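Local atomic coordinates of beta 1-3 glucanase (Clostridium beijerinckii NCIMB 8052, PDB entry 5H4E), a protein that probably hydrolyses beta-1,3-glucans, as a glycoside hydrolase family 64 catalytic domain. Residues Phe226-Tyr237 against Ala306-Pro315. Sequence-based numbering, arbitrary orientation.
Sequences FDSYINDVYSYY and AFNRHVMLDP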
loop_
_atom_site.group_PDB
_atom_site.type_symbol
_atom_site.label_atom_id
_atom_site.label_comp_id
_atom_site.label_asym_id
_atom_site.label_seq_id
_atom_site.Cartn_x
_atom_site.Cartn_y
_atom_site.Cartn_z
ATOM N N PHE A 226 -10.097 14.122 -11.804
ATOM C CA PHE A 226 -9.637 13.462 -13.021
ATOM C C PHE A 226 -10.662 13.435 -14.155
ATOM O O PHE A 226 -10.362 12.951 -15.235
ATOM C CB PHE A 226 -9.219 12.024 -12.724
ATOM C CG PHE A 226 -7.792 11.885 -12.252
ATOM C CD1 PHE A 226 -6.744 11.895 -13.160
ATOM C CD2 PHE A 226 -7.507 11.713 -10.906
ATOM C CE1 PHE A 226 -5.429 11.755 -12.733
ATOM C CE2 PHE A 226 -6.198 11.583 -10.479
ATOM C CZ PHE A 226 -5.159 11.607 -11.394
ATOM N N ASP A 227 -11.862 13.947 -13.903
ATOM C CA ASP A 227 -13.003 13.726 -14.798
ATOM C C ASP A 227 -12.800 14.199 -16.244
ATOM O O ASP A 227 -13.083 13.459 -17.184
ATOM C CB ASP A 227 -14.248 14.406 -14.231
ATOM C CG ASP A 227 -14.841 13.653 -13.055
ATOM O OD1 ASP A 227 -14.106 12.872 -12.413
ATOM O OD2 ASP A 227 -16.047 13.834 -12.791
ATOM N N SER A 228 -12.348 15.432 -16.417
ATOM C CA SER A 228 -12.183 15.963 -17.768
ATOM C C SER A 228 -11.138 15.163 -18.550
ATOM O O SER A 228 -11.315 14.903 -19.746
ATOM C CB SER A 228 -11.797 17.432 -17.734
ATOM O OG SER A 228 -11.536 17.875 -19.062
ATOM N N TYR A 229 -10.070 14.757 -17.864
ATOM C CA TYR A 229 -8.989 13.990 -18.496
ATOM C C TYR A 229 -9.524 12.631 -18.887
ATOM O O TYR A 229 -9.304 12.170 -20.007
ATOM C CB TYR A 229 -7.781 13.879 -17.550
ATOM C CG TYR A 229 -6.586 13.055 -18.035
ATOM C CD1 TYR A 229 -6.049 13.229 -19.311
ATOM C CD2 TYR A 229 -5.977 12.126 -17.192
ATOM C CE1 TYR A 229 -4.947 12.489 -19.736
ATOM C CE2 TYR A 229 -4.872 11.382 -17.611
ATOM C CZ TYR A 229 -4.362 11.573 -18.887
ATOM O OH TYR A 229 -3.273 10.839 -19.326
ATOM N N ILE A 230 -10.257 11.994 -17.974
ATOM C CA ILE A 230 -10.891 10.714 -18.272
ATOM C C ILE A 230 -11.792 10.830 -19.502
ATOM O O ILE A 230 -11.733 9.993 -20.400
ATOM C CB ILE A 230 -11.714 10.201 -17.058
ATOM C CG1 ILE A 230 -10.769 9.709 -15.959
ATOM C CG2 ILE A 230 -12.627 9.064 -17.467
ATOM C CD1 ILE A 230 -11.414 9.663 -14.603
ATOM N N ASN A 231 -12.604 11.883 -19.532
ATOM C CA ASN A 231 -13.488 12.158 -20.662
ATOM C C ASN A 231 -12.714 12.305 -21.972
ATOM O O ASN A 231 -13.085 11.689 -22.976
ATOM C CB ASN A 231 -14.324 13.419 -20.402
ATOM C CG ASN A 231 -15.440 13.184 -19.381
ATOM O OD1 ASN A 231 -15.940 12.076 -19.252
ATOM N ND2 ASN A 231 -15.834 14.238 -18.668
ATOM N N ASP A 232 -11.641 13.101 -21.951
ATOM C CA ASP A 232 -10.826 13.330 -23.151
ATOM C C ASP A 232 -10.261 12.022 -23.663
ATOM O O ASP A 232 -10.294 11.742 -24.867
ATOM C CB ASP A 232 -9.669 14.302 -22.874
ATOM C CG ASP A 232 -10.131 15.720 -22.667
ATOM O OD1 ASP A 232 -11.274 16.033 -23.053
ATOM O OD2 ASP A 232 -9.342 16.525 -22.133
ATOM N N VAL A 233 -9.735 11.226 -22.732
ATOM C CA VAL A 233 -9.087 9.966 -23.067
ATOM C C VAL A 233 -10.074 8.956 -23.649
ATOM O O VAL A 233 -9.795 8.321 -24.674
ATOM C CB VAL A 233 -8.370 9.360 -21.821
ATOM C CG1 VAL A 233 -8.010 7.895 -22.054
ATOM C CG2 VAL A 233 -7.130 10.180 -21.488
ATOM N N TYR A 234 -11.235 8.802 -23.017
ATOM C CA TYR A 234 -12.248 7.908 -23.591
ATOM C C TYR A 234 -12.785 8.392 -24.956
ATOM O O TYR A 234 -13.076 7.582 -25.840
ATOM C CB TYR A 234 -13.393 7.714 -22.603
ATOM C CG TYR A 234 -13.189 6.504 -21.733
ATOM C CD1 TYR A 234 -12.033 6.360 -20.962
ATOM C CD2 TYR A 234 -14.134 5.487 -21.694
ATOM C CE1 TYR A 234 -11.842 5.232 -20.155
ATOM C CE2 TYR A 234 -13.950 4.364 -20.897
ATOM C CZ TYR A 234 -12.810 4.241 -20.133
ATOM O OH TYR A 234 -12.644 3.122 -19.350
ATOM N N SER A 235 -12.886 9.705 -25.126
ATOM C CA SER A 235 -13.330 10.292 -26.391
ATOM C C SER A 235 -12.289 10.042 -27.482
ATOM O O SER A 235 -12.618 9.633 -28.606
ATOM C CB SER A 235 -13.587 11.791 -26.208
ATOM O OG SER A 235 -13.948 12.429 -27.425
ATOM N N TYR A 236 -11.026 10.265 -27.133
ATOM C CA TYR A 236 -9.916 10.053 -28.046
ATOM C C TYR A 236 -9.850 8.607 -28.537
ATOM O O TYR A 236 -9.777 8.366 -29.740
ATOM C CB TYR A 236 -8.595 10.450 -27.370
ATOM C CG TYR A 236 -7.407 10.382 -28.299
ATOM C CD1 TYR A 236 -7.154 11.413 -29.206
ATOM C CD2 TYR A 236 -6.551 9.283 -28.289
ATOM C CE1 TYR A 236 -6.070 11.351 -30.077
ATOM C CE2 TYR A 236 -5.457 9.211 -29.155
ATOM C CZ TYR A 236 -5.223 10.250 -30.041
ATOM O OH TYR A 236 -4.148 10.178 -30.902
ATOM N N TYR A 237 -9.905 7.648 -27.607
ATOM C CA TYR A 237 -9.704 6.241 -27.939
ATOM C C TYR A 237 -10.972 5.581 -28.491
ATOM O O TYR A 237 -10.982 4.386 -28.771
ATOM C CB TYR A 237 -9.167 5.470 -26.711
ATOM C CG TYR A 237 -7.676 5.700 -26.486
ATOM C CD1 TYR A 237 -6.766 5.505 -27.522
ATOM C CD2 TYR A 237 -7.188 6.170 -25.268
ATOM C CE1 TYR A 237 -5.411 5.738 -27.346
ATOM C CE2 TYR A 237 -5.825 6.397 -25.078
ATOM C CZ TYR A 237 -4.944 6.178 -26.125
ATOM O OH TYR A 237 -3.597 6.402 -25.973
ATOM N N ALA A 306 -1.626 4.404 -15.725
ATOM C CA ALA A 306 -1.375 5.429 -16.748
ATOM C C ALA A 306 -2.223 6.683 -16.501
ATOM O O ALA A 306 -1.786 7.815 -16.763
ATOM C CB ALA A 306 -1.640 4.864 -18.147
ATOM N N PHE A 307 -3.429 6.490 -15.981
ATOM C CA PHE A 307 -4.230 7.633 -15.562
ATOM C C PHE A 307 -3.545 8.388 -14.441
ATOM O O PHE A 307 -3.361 9.599 -14.550
ATOM C CB PHE A 307 -5.632 7.201 -15.142
ATOM C CG PHE A 307 -6.610 7.174 -16.282
ATOM C CD1 PHE A 307 -6.968 8.349 -16.927
ATOM C CD2 PHE A 307 -7.177 5.979 -16.710
ATOM C CE1 PHE A 307 -7.879 8.334 -17.987
ATOM C CE2 PHE A 307 -8.080 5.963 -17.778
ATOM C CZ PHE A 307 -8.430 7.143 -18.396
ATOM N N ASN A 308 -3.135 7.693 -13.381
ATOM C CA ASN A 308 -2.445 8.368 -12.283
ATOM C C ASN A 308 -1.184 9.113 -12.721
ATOM O O ASN A 308 -0.863 10.182 -12.185
ATOM C CB ASN A 308 -2.070 7.371 -11.189
ATOM C CG ASN A 308 -3.249 7.014 -10.321
ATOM O OD1 ASN A 308 -3.605 7.757 -9.410
ATOM N ND2 ASN A 308 -3.893 5.900 -10.628
ATOM N N ARG A 309 -0.483 8.540 -13.693
ATOM C CA ARG A 309 0.786 9.090 -14.174
ATOM C C ARG A 309 0.597 10.090 -15.320
ATOM O O ARG A 309 1.576 10.690 -15.785
ATOM C CB ARG A 309 1.712 7.949 -14.621
ATOM C CG ARG A 309 2.196 7.058 -13.467
ATOM C CD ARG A 309 2.772 5.726 -13.965
ATOM N NE ARG A 309 3.284 4.915 -12.861
ATOM C CZ ARG A 309 3.614 3.629 -12.961
ATOM N NH1 ARG A 309 3.469 2.984 -14.119
ATOM N NH2 ARG A 309 4.071 2.975 -11.894
ATOM N N HIS A 310 -0.660 10.287 -15.728
ATOM C CA HIS A 310 -1.052 11.133 -16.867
ATOM C C HIS A 310 -0.243 10.795 -18.130
ATOM O O HIS A 310 0.432 11.647 -18.695
ATOM C CB HIS A 310 -0.908 12.630 -16.520
ATOM C CG HIS A 310 -1.630 13.551 -17.465
ATOM N ND1 HIS A 310 -2.719 14.309 -17.080
ATOM C CD2 HIS A 310 -1.404 13.858 -18.768
ATOM C CE1 HIS A 310 -3.137 15.034 -18.106
ATOM N NE2 HIS A 310 -2.356 14.781 -19.140
ATOM N N VAL A 311 -0.330 9.547 -18.578
ATOM C CA VAL A 311 0.327 9.127 -19.812
ATOM C C VAL A 311 -0.582 8.227 -20.656
ATOM O O VAL A 311 -0.097 7.487 -21.518
ATOM C CB VAL A 311 1.663 8.379 -19.541
ATOM C CG1 VAL A 311 2.774 9.361 -19.155
ATOM C CG2 VAL A 311 1.482 7.282 -18.478
ATOM N N MET A 312 -1.894 8.306 -20.419
ATOM C CA MET A 312 -2.855 7.481 -21.151
ATOM C C MET A 312 -2.761 7.706 -22.666
ATOM O O MET A 312 -3.046 6.806 -23.454
ATOM C CB MET A 312 -4.283 7.751 -20.652
ATOM C CG MET A 312 -4.709 6.823 -19.493
ATOM S SD MET A 312 -4.689 5.077 -19.969
ATOM C CE MET A 312 -6.180 4.944 -20.974
ATOM N N LEU A 313 -2.330 8.894 -23.071
ATOM C CA LEU A 313 -2.193 9.188 -24.503
ATOM C C LEU A 313 -0.798 8.893 -25.057
ATOM O O LEU A 313 -0.515 9.198 -26.215
ATOM C CB LEU A 313 -2.553 10.652 -24.770
ATOM C CG LEU A 313 -3.984 11.007 -24.363
ATOM C CD1 LEU A 313 -4.258 12.494 -24.457
ATOM C CD2 LEU A 313 -4.992 10.225 -25.190
ATOM N N ASP A 314 0.073 8.307 -24.241
ATOM C CA ASP A 314 1.437 7.993 -24.687
ATOM C C ASP A 314 1.862 6.599 -24.236
ATOM O O ASP A 314 2.801 6.462 -23.441
ATOM C CB ASP A 314 2.426 9.047 -24.157
ATOM C CG ASP A 314 3.818 8.936 -24.785
ATOM O OD1 ASP A 314 3.983 8.260 -25.824
ATOM O OD2 ASP A 314 4.752 9.557 -24.245
ATOM N N PRO A 315 1.177 5.555 -24.735
ATOM C CA PRO A 315 1.489 4.178 -24.314
ATOM C C PRO A 315 2.935 3.734 -24.577
ATOM O O PRO A 315 3.446 2.908 -23.818
ATOM C CB PRO A 315 0.520 3.330 -25.144
ATOM C CG PRO A 315 0.162 4.193 -26.318
ATOM C CD PRO A 315 0.113 5.590 -25.753
HETATM O O HOH W 1 -1.709 11.683 -21.620
#
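Tyr229 and His310 lie flat on one another in an offset stack, ring centroids 3.8 Å apart and planes at 4°, with Tyr229 CZ over the middle of the imidazole. The tyrosine ring reaches across because its CG stands anti to the backbone N (chi1 177°). On the histidine side, ND1 bonds to Pro329 O, which helps fix the imidazole's rotation. Phe307 meets Tyr229 quite differently, turning its edge toward the phenol face in an offset edge-to-face pair, planes at 82°, with Phe307 CD1 3.7 Å from Tyr229 CE2.

Apolar packing continues around Phe307, a knob in the hole formed by Tyr229, Ile230, Val233 and Tyr234. Ile230 CG1 touches Phe307 CE1, and Val233 CG1 approaches Phe307 CZ at 3.8 Å. Met312 CG sits over the centre of one phenylalanine face; the methionine chain then turns through its second and third torsions, and Met312 CE comes within 3.6 Å of Val233 CG1.

Helix 227-236 thus packs against the C-terminal end of helix 294-309 and the chain that leaves it. His310 leaves helical geometry with a positive phi, in a Schellman motif, and a type I turn from Val311 to Asp314 follows. Helix 279-284 adds Val282 beside Ile230 and Phe307, while Leu242 of strand 242-246 touches Tyr237 and Met312.

Two tyrosine hydroxyls tie down this turn. Met312 N donates to Tyr229 OH at 3.1 Å, and a water joins the same hydroxyl to Leu313 N. Tyr237 OH gives its proton to Met312 O at 2.6 Å, meeting a lone pair of that oxygen within the plane of its carbonyl group. Near the surface, the Leu313 CD2 methyl touches two neighbouring aromatic side chains, 3.6 Å from Tyr236 CD2 and 3.9 Å from Tyr237 CE2.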